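Local coordinates for protein Bse634I restriction endonuclease (Geobacillus stearothermophilus, PDB 1KNV) that probably cleaves double-stranded DNA at a specific short sequence, as a metal-dependent type II restriction endonuclease, at residues Asp98-Val107 with Thr142-Lys153. Sequence-based numbering, arbitrary orientation.
Sequences DYLIIKMPNV and TSNPDLLIIRQK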
ATOM      1  N   ASP B  98      25.634 -16.485 -16.788  1.00 36.77           N
ATOM      2  CA  ASP B  98      24.702 -15.362 -16.799  1.00 34.44           C
ATOM      3  C   ASP B  98      24.878 -14.446 -15.608  1.00 31.57           C
ATOM      4  O   ASP B  98      24.188 -13.443 -15.498  1.00 30.27           O
ATOM      5  CB  ASP B  98      23.267 -15.858 -16.808  1.00 36.78           C
ATOM      6  CG  ASP B  98      23.011 -16.854 -17.904  1.00 40.37           C
ATOM      7  OD1 ASP B  98      23.449 -16.611 -19.054  1.00 41.03           O
ATOM      8  OD2 ASP B  98      22.361 -17.882 -17.613  1.00 43.66           O
ATOM      9  N   TYR B  99      25.810 -14.794 -14.726  1.00 28.82           N
ATOM     10  CA  TYR B  99      26.060 -14.026 -13.513  1.00 25.82           C
ATOM     11  C   TYR B  99      27.355 -13.222 -13.484  1.00 24.48           C
ATOM     12  O   TYR B  99      28.354 -13.584 -14.099  1.00 24.87           O
ATOM     13  CB  TYR B  99      26.059 -14.966 -12.307  1.00 24.91           C
ATOM     14  CG  TYR B  99      24.705 -15.515 -11.938  1.00 24.82           C
ATOM     15  CD1 TYR B  99      23.938 -14.916 -10.940  1.00 25.06           C
ATOM     16  CD2 TYR B  99      24.188 -16.634 -12.587  1.00 25.00           C
ATOM     17  CE1 TYR B  99      22.691 -15.421 -10.595  1.00 25.69           C
ATOM     18  CE2 TYR B  99      22.943 -17.146 -12.251  1.00 25.66           C
ATOM     19  CZ  TYR B  99      22.202 -16.536 -11.254  1.00 25.52           C
ATOM     20  OH  TYR B  99      20.980 -17.046 -10.905  1.00 26.20           O
ATOM     21  N   LEU B 100      27.306 -12.120 -12.751  1.00 22.47           N
ATOM     22  CA  LEU B 100      28.448 -11.252 -12.539  1.00 21.58           C
ATOM     23  C   LEU B 100      28.431 -10.971 -11.049  1.00 20.64           C
ATOM     24  O   LEU B 100      27.410 -10.560 -10.496  1.00 20.68           O
ATOM     25  CB  LEU B 100      28.325  -9.924 -13.307  1.00 21.86           C
ATOM     26  CG  LEU B 100      28.571  -9.892 -14.822  1.00 22.18           C
ATOM     27  CD1 LEU B 100      28.583  -8.441 -15.326  1.00 21.43           C
ATOM     28  CD2 LEU B 100      29.901 -10.563 -15.134  1.00 23.06           C
ATOM     29  N   ILE B 101      29.554 -11.240 -10.399  1.00 20.29           N
ATOM     30  CA  ILE B 101      29.709 -10.990  -8.972  1.00 20.09           C
ATOM     31  C   ILE B 101      30.774  -9.892  -8.942  1.00 19.95           C
ATOM     32  O   ILE B 101      31.962 -10.159  -9.086  1.00 20.40           O
ATOM     33  CB  ILE B 101      30.174 -12.265  -8.260  1.00 18.76           C
ATOM     34  CG1 ILE B 101      29.170 -13.379  -8.547  1.00 18.68           C
ATOM     35  CG2 ILE B 101      30.292 -12.024  -6.776  1.00 17.39           C
ATOM     36  CD1 ILE B 101      29.661 -14.742  -8.227  1.00 19.05           C
ATOM     37  N   ILE B 102      30.324  -8.654  -8.772  1.00 19.48           N
ATOM     38  CA  ILE B 102      31.202  -7.492  -8.800  1.00 19.42           C
ATOM     39  C   ILE B 102      31.590  -6.854  -7.479  1.00 20.27           C
ATOM     40  O   ILE B 102      30.747  -6.597  -6.622  1.00 21.00           O
ATOM     41  CB  ILE B 102      30.574  -6.390  -9.660  1.00 19.10           C
ATOM     42  CG1 ILE B 102      30.231  -6.954 -11.036  1.00 18.60           C
ATOM     43  CG2 ILE B 102      31.513  -5.202  -9.749  1.00 17.72           C
ATOM     44  CD1 ILE B 102      29.392  -6.017 -11.874  1.00 20.56           C
ATOM     45  N   LYS B 103      32.879  -6.564  -7.339  1.00 21.29           N
ATOM     46  CA  LYS B 103      33.392  -5.929  -6.138  1.00 20.42           C
ATOM     47  C   LYS B 103      33.184  -4.427  -6.298  1.00 20.62           C
ATOM     48  O   LYS B 103      33.776  -3.808  -7.172  1.00 21.25           O
ATOM     49  CB  LYS B 103      34.877  -6.239  -5.975  1.00 20.94           C
ATOM     50  CG  LYS B 103      35.297  -6.380  -4.529  1.00 21.85           C
ATOM     51  CD  LYS B 103      35.080  -5.096  -3.805  1.00 22.72           C
ATOM     52  CE  LYS B 103      35.023  -5.285  -2.312  1.00 21.95           C
ATOM     53  NZ  LYS B 103      34.696  -3.966  -1.714  1.00 22.90           N
ATOM     54  N   MET B 104      32.348  -3.842  -5.449  1.00 21.08           N
ATOM     55  CA  MET B 104      32.059  -2.421  -5.537  1.00 22.64           C
ATOM     56  C   MET B 104      32.862  -1.541  -4.593  1.00 23.23           C
ATOM     57  O   MET B 104      33.132  -1.921  -3.456  1.00 23.44           O
ATOM     58  CB  MET B 104      30.571  -2.176  -5.279  1.00 22.95           C
ATOM     59  CG  MET B 104      29.639  -2.840  -6.268  1.00 22.53           C
ATOM     60  SD  MET B 104      29.891  -2.241  -7.937  1.00 24.15           S
ATOM     61  CE  MET B 104      29.493  -0.542  -7.735  1.00 22.72           C
ATOM     62  N   PRO B 105      33.246  -0.341  -5.060  1.00 24.30           N
ATOM     63  CA  PRO B 105      34.014   0.635  -4.282  1.00 25.95           C
ATOM     64  C   PRO B 105      32.996   1.377  -3.417  1.00 28.42           C
ATOM     65  O   PRO B 105      31.829   0.982  -3.376  1.00 29.28           O
ATOM     66  CB  PRO B 105      34.604   1.531  -5.357  1.00 24.87           C
ATOM     67  CG  PRO B 105      33.479   1.602  -6.337  1.00 24.93           C
ATOM     68  CD  PRO B 105      33.008   0.161  -6.427  1.00 24.27           C
ATOM     69  N   ASN B 106      33.405   2.442  -2.736  1.00 30.19           N
ATOM     70  CA  ASN B 106      32.451   3.172  -1.909  1.00 32.57           C
ATOM     71  C   ASN B 106      31.559   4.046  -2.801  1.00 32.40           C
ATOM     72  O   ASN B 106      31.941   4.406  -3.910  1.00 30.98           O
ATOM     73  CB  ASN B 106      33.175   4.038  -0.883  1.00 35.98           C
ATOM     74  CG  ASN B 106      33.429   5.430  -1.387  1.00 39.35           C
ATOM     75  OD1 ASN B 106      34.144   5.621  -2.371  1.00 41.56           O
ATOM     76  ND2 ASN B 106      32.832   6.423  -0.723  1.00 41.36           N
ATOM     77  N   VAL B 107      30.375   4.391  -2.304  1.00 33.21           N
ATOM     78  CA  VAL B 107      29.408   5.182  -3.063  1.00 32.88           C
ATOM     79  C   VAL B 107      29.946   6.485  -3.662  1.00 33.60           C
ATOM     80  O   VAL B 107      29.494   6.920  -4.725  1.00 33.95           O
ATOM     81  CB  VAL B 107      28.165   5.490  -2.193  1.00 32.49           C
ATOM     82  CG1 VAL B 107      28.529   6.476  -1.091  1.00 30.74           C
ATOM     83  CG2 VAL B 107      27.029   6.004  -3.065  1.00 31.30           C
ATOM     84  N   THR B 142      21.439   6.742  -0.486  1.00 22.02           N
ATOM     85  CA  THR B 142      21.771   5.331  -0.616  1.00 22.68           C
ATOM     86  C   THR B 142      23.278   5.127  -0.493  1.00 22.60           C
ATOM     87  O   THR B 142      24.049   6.082  -0.554  1.00 24.16           O
ATOM     88  CB  THR B 142      21.273   4.776  -1.977  1.00 22.17           C
ATOM     89  OG1 THR B 142      21.851   5.537  -3.040  1.00 21.81           O
ATOM     90  CG2 THR B 142      19.741   4.871  -2.070  1.00 20.96           C
ATOM     91  N   SER B 143      23.691   3.881  -0.305  1.00 22.67           N
ATOM     92  CA  SER B 143      25.110   3.551  -0.188  1.00 24.01           C
ATOM     93  C   SER B 143      25.406   2.356  -1.086  1.00 23.37           C
ATOM     94  O   SER B 143      24.506   1.823  -1.736  1.00 23.06           O
ATOM     95  CB  SER B 143      25.466   3.215   1.264  1.00 24.30           C
ATOM     96  OG  SER B 143      24.676   2.136   1.735  1.00 25.82           O
ATOM     97  N   ASN B 144      26.667   1.937  -1.117  1.00 23.36           N
ATOM     98  CA  ASN B 144      27.094   0.816  -1.944  1.00 21.73           C
ATOM     99  C   ASN B 144      27.354  -0.471  -1.200  1.00 21.81           C
ATOM    100  O   ASN B 144      28.121  -0.493  -0.235  1.00 21.64           O
ATOM    101  CB  ASN B 144      28.400   1.143  -2.660  1.00 22.97           C
ATOM    102  CG  ASN B 144      28.203   1.985  -3.872  1.00 24.05           C
ATOM    103  OD1 ASN B 144      27.145   2.563  -4.075  1.00 25.45           O
ATOM    104  ND2 ASN B 144      29.239   2.077  -4.691  1.00 25.25           N
ATOM    105  N   PRO B 145      26.708  -1.564  -1.624  1.00 21.49           N
ATOM    106  CA  PRO B 145      26.967  -2.833  -0.948  1.00 21.53           C
ATOM    107  C   PRO B 145      28.386  -3.145  -1.436  1.00 21.60           C
ATOM    108  O   PRO B 145      28.774  -2.699  -2.523  1.00 21.28           O
ATOM    109  CB  PRO B 145      25.924  -3.765  -1.553  1.00 21.75           C
ATOM    110  CG  PRO B 145      25.730  -3.218  -2.901  1.00 23.07           C
ATOM    111  CD  PRO B 145      25.677  -1.724  -2.659  1.00 21.49           C
ATOM    112  N   ASP B 146      29.170  -3.872  -0.650  1.00 20.76           N
ATOM    113  CA  ASP B 146      30.540  -4.164  -1.050  1.00 20.48           C
ATOM    114  C   ASP B 146      30.592  -5.177  -2.182  1.00 20.63           C
ATOM    115  O   ASP B 146      31.564  -5.229  -2.946  1.00 20.39           O
ATOM    116  CB  ASP B 146      31.333  -4.687   0.146  1.00 22.39           C
ATOM    117  CG  ASP B 146      31.404  -3.673   1.278  1.00 22.90           C
ATOM    118  OD1 ASP B 146      31.823  -2.516   1.027  1.00 24.30           O
ATOM    119  OD2 ASP B 146      31.036  -4.028   2.412  1.00 24.94           O
ATOM    120  N   LEU B 147      29.542  -5.964  -2.313  1.00 20.63           N
ATOM    121  CA  LEU B 147      29.510  -6.982  -3.344  1.00 20.31           C
ATOM    122  C   LEU B 147      28.120  -7.058  -3.973  1.00 19.95           C
ATOM    123  O   LEU B 147      27.102  -7.054  -3.274  1.00 18.03           O
ATOM    124  CB  LEU B 147      29.853  -8.314  -2.692  1.00 22.42           C
ATOM    125  CG  LEU B 147      30.078  -9.599  -3.454  1.00 24.12           C
ATOM    126  CD1 LEU B 147      31.224  -9.324  -4.378  1.00 24.22           C
ATOM    127  CD2 LEU B 147      30.372 -10.756  -2.496  1.00 24.20           C
ATOM    128  N   LEU B 148      28.080  -7.088  -5.302  1.00 19.89           N
ATOM    129  CA  LEU B 148      26.827  -7.188  -6.049  1.00 21.50           C
ATOM    130  C   LEU B 148      26.739  -8.469  -6.892  1.00 20.49           C
ATOM    131  O   LEU B 148      27.694  -8.822  -7.592  1.00 20.49           O
ATOM    132  CB  LEU B 148      26.679  -6.041  -7.037  1.00 22.68           C
ATOM    133  CG  LEU B 148      26.361  -4.636  -6.615  1.00 24.59           C
ATOM    134  CD1 LEU B 148      26.089  -3.808  -7.872  1.00 24.96           C
ATOM    135  CD2 LEU B 148      25.169  -4.705  -5.708  1.00 25.02           C
ATOM    136  N   ILE B 149      25.615  -9.162  -6.814  1.00 20.44           N
ATOM    137  CA  ILE B 149      25.406 -10.352  -7.621  1.00 20.44           C
ATOM    138  C   ILE B 149      24.359  -9.937  -8.641  1.00 20.40           C
ATOM    139  O   ILE B 149      23.248  -9.549  -8.279  1.00 20.36           O
ATOM    140  CB  ILE B 149      24.927 -11.543  -6.771  1.00 20.81           C
ATOM    141  CG1 ILE B 149      26.059 -12.033  -5.832  1.00 20.60           C
ATOM    142  CG2 ILE B 149      24.532 -12.692  -7.697  1.00 19.54           C
ATOM    143  CD1 ILE B 149      26.529 -11.018  -4.820  1.00 20.66           C
ATOM    144  N   ILE B 150      24.779  -9.913  -9.893  1.00 21.54           N
ATOM    145  CA  ILE B 150      23.937  -9.492 -11.003  1.00 22.13           C
ATOM    146  C   ILE B 150      23.682 -10.648 -11.959  1.00 22.72           C
ATOM    147  O   ILE B 150      24.547 -11.497 -12.153  1.00 23.74           O
ATOM    148  CB  ILE B 150      24.631  -8.360 -11.800  1.00 22.33           C
ATOM    149  CG1 ILE B 150      24.764  -7.117 -10.922  1.00 23.05           C
ATOM    150  CG2 ILE B 150      23.877  -8.053 -13.070  1.00 20.97           C
ATOM    151  CD1 ILE B 150      25.713  -6.115 -11.460  1.00 25.36           C
ATOM    152  N   ARG B 151      22.485 -10.715 -12.512  1.00 23.22           N
ATOM    153  CA  ARG B 151      22.168 -11.775 -13.447  1.00 25.51           C
ATOM    154  C   ARG B 151      21.554 -11.177 -14.710  1.00 25.36           C
ATOM    155  O   ARG B 151      20.399 -10.749 -14.715  1.00 24.60           O
ATOM    156  CB  ARG B 151      21.194 -12.784 -12.834  1.00 28.51           C
ATOM    157  CG  ARG B 151      20.986 -14.001 -13.722  1.00 32.61           C
ATOM    158  CD  ARG B 151      19.866 -14.863 -13.220  1.00 35.72           C
ATOM    159  NE  ARG B 151      19.736 -16.045 -14.058  1.00 40.77           N
ATOM    160  CZ  ARG B 151      18.941 -17.058 -13.762  1.00 43.08           C
ATOM    161  NH1 ARG B 151      18.201 -17.028 -12.646  1.00 44.34           N
ATOM    162  NH2 ARG B 151      18.896 -18.112 -14.567  1.00 45.37           N
ATOM    163  N   GLN B 152      22.345 -11.126 -15.776  1.00 24.77           N
ATOM    164  CA  GLN B 152      21.902 -10.580 -17.054  1.00 25.69           C
ATOM    165  C   GLN B 152      22.882 -11.096 -18.106  1.00 26.70           C
ATOM    166  O   GLN B 152      23.971 -10.557 -18.279  1.00 27.03           O
ATOM    167  CB  GLN B 152      21.906  -9.042 -17.002  1.00 24.41           C
ATOM    168  CG  GLN B 152      21.191  -8.374 -18.175  1.00 24.20           C
ATOM    169  CD  GLN B 152      21.058  -6.874 -17.998  1.00 24.48           C
ATOM    170  OE1 GLN B 152      21.490  -6.092 -18.843  1.00 25.09           O
ATOM    171  NE2 GLN B 152      20.457  -6.467 -16.894  1.00 23.64           N
ATOM    172  N   LYS B 153      22.486 -12.152 -18.801  1.00 28.33           N
ATOM    173  CA  LYS B 153      23.345 -12.771 -19.797  1.00 30.48           C
ATOM    174  C   LYS B 153      24.063 -11.832 -20.756  1.00 29.70           C
ATOM    175  O   LYS B 153      25.251 -11.999 -21.008  1.00 30.99           O
ATOM    176  CB  LYS B 153      22.558 -13.802 -20.611  1.00 32.93           C
ATOM    177  CG  LYS B 153      23.450 -14.614 -21.538  1.00 35.92           C
ATOM    178  CD  LYS B 153      22.697 -15.732 -22.234  1.00 38.26           C
ATOM    179  CE  LYS B 153      23.631 -16.483 -23.177  1.00 39.60           C
ATOM    180  NZ  LYS B 153      22.948 -17.578 -23.930  1.00 41.53           N
TER
HETATM  181  O   HOH W   1      32.069  -0.454  -0.617  1.00 37.16           O
HETATM  182  O   HOH W   2      29.204   3.271   0.276  1.00 21.82           O
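Asp98 and Lys153 meet where strand 99-103 begins and its antiparallel partner 147-151 ends. Asp98 is held through its backbone, its carbonyl O accepting Gln152 N, while its short side chain sets OD1 3.2 Å from Lys153 CG, against the aliphatic part of a chain whose ammonium is too distant for a salt bridge. OD1 is buried with no polar partner in the model. Next door, Tyr99 offers a flat aromatic face to the methylenes of the extended Arg151, a CH-pi contact with CG 3.8 Å from the ring centroid; the guanidinium continues past Tyr99 OH, its plane turned 23° from the ring. A serine in place of Tyr99 would probably leave the arginine's methylenes without their flat support and set that long chain free to swing.

Between these strands, ladder bonds alternate with CA-H...O contacts, and Ile102 CD1 meets Ile150 CD1 at 3.7 Å on the face shared with Leu100 and Leu148. Met104 extends the pairing by donating its N to Asp146 O. Its first torsion (chi1 -61°) lays CG on Leu148 CG at 3.8 Å, and further bends of the flexible thioether chain fold CE back to 4.0 Å from Asn144 ND2. Asn144 suits the loops beyond the strands because an amide both gives and takes: ND2 donates to Pro105 O (3.1 Å), approaching from above the carbonyl plane, and also to Phe110 O, while OD1 accepts Phe112 N. Val107 packs its CG2 against OD1.

At Asp146 and Leu147, both opposite Val195 on strand 191-198, the chain forms a classic beta bulge. Asp146 OD2 accepts Leu197 N; Asp146 and Leu197 are calcium-binding residues of this protein, though no calcium is bound to this chain here. Pro145-Asp146 thus probably supplies the PD of the PD-(D/E)XK nuclease core, with strand 99-103 at the edge of its mixed sheet.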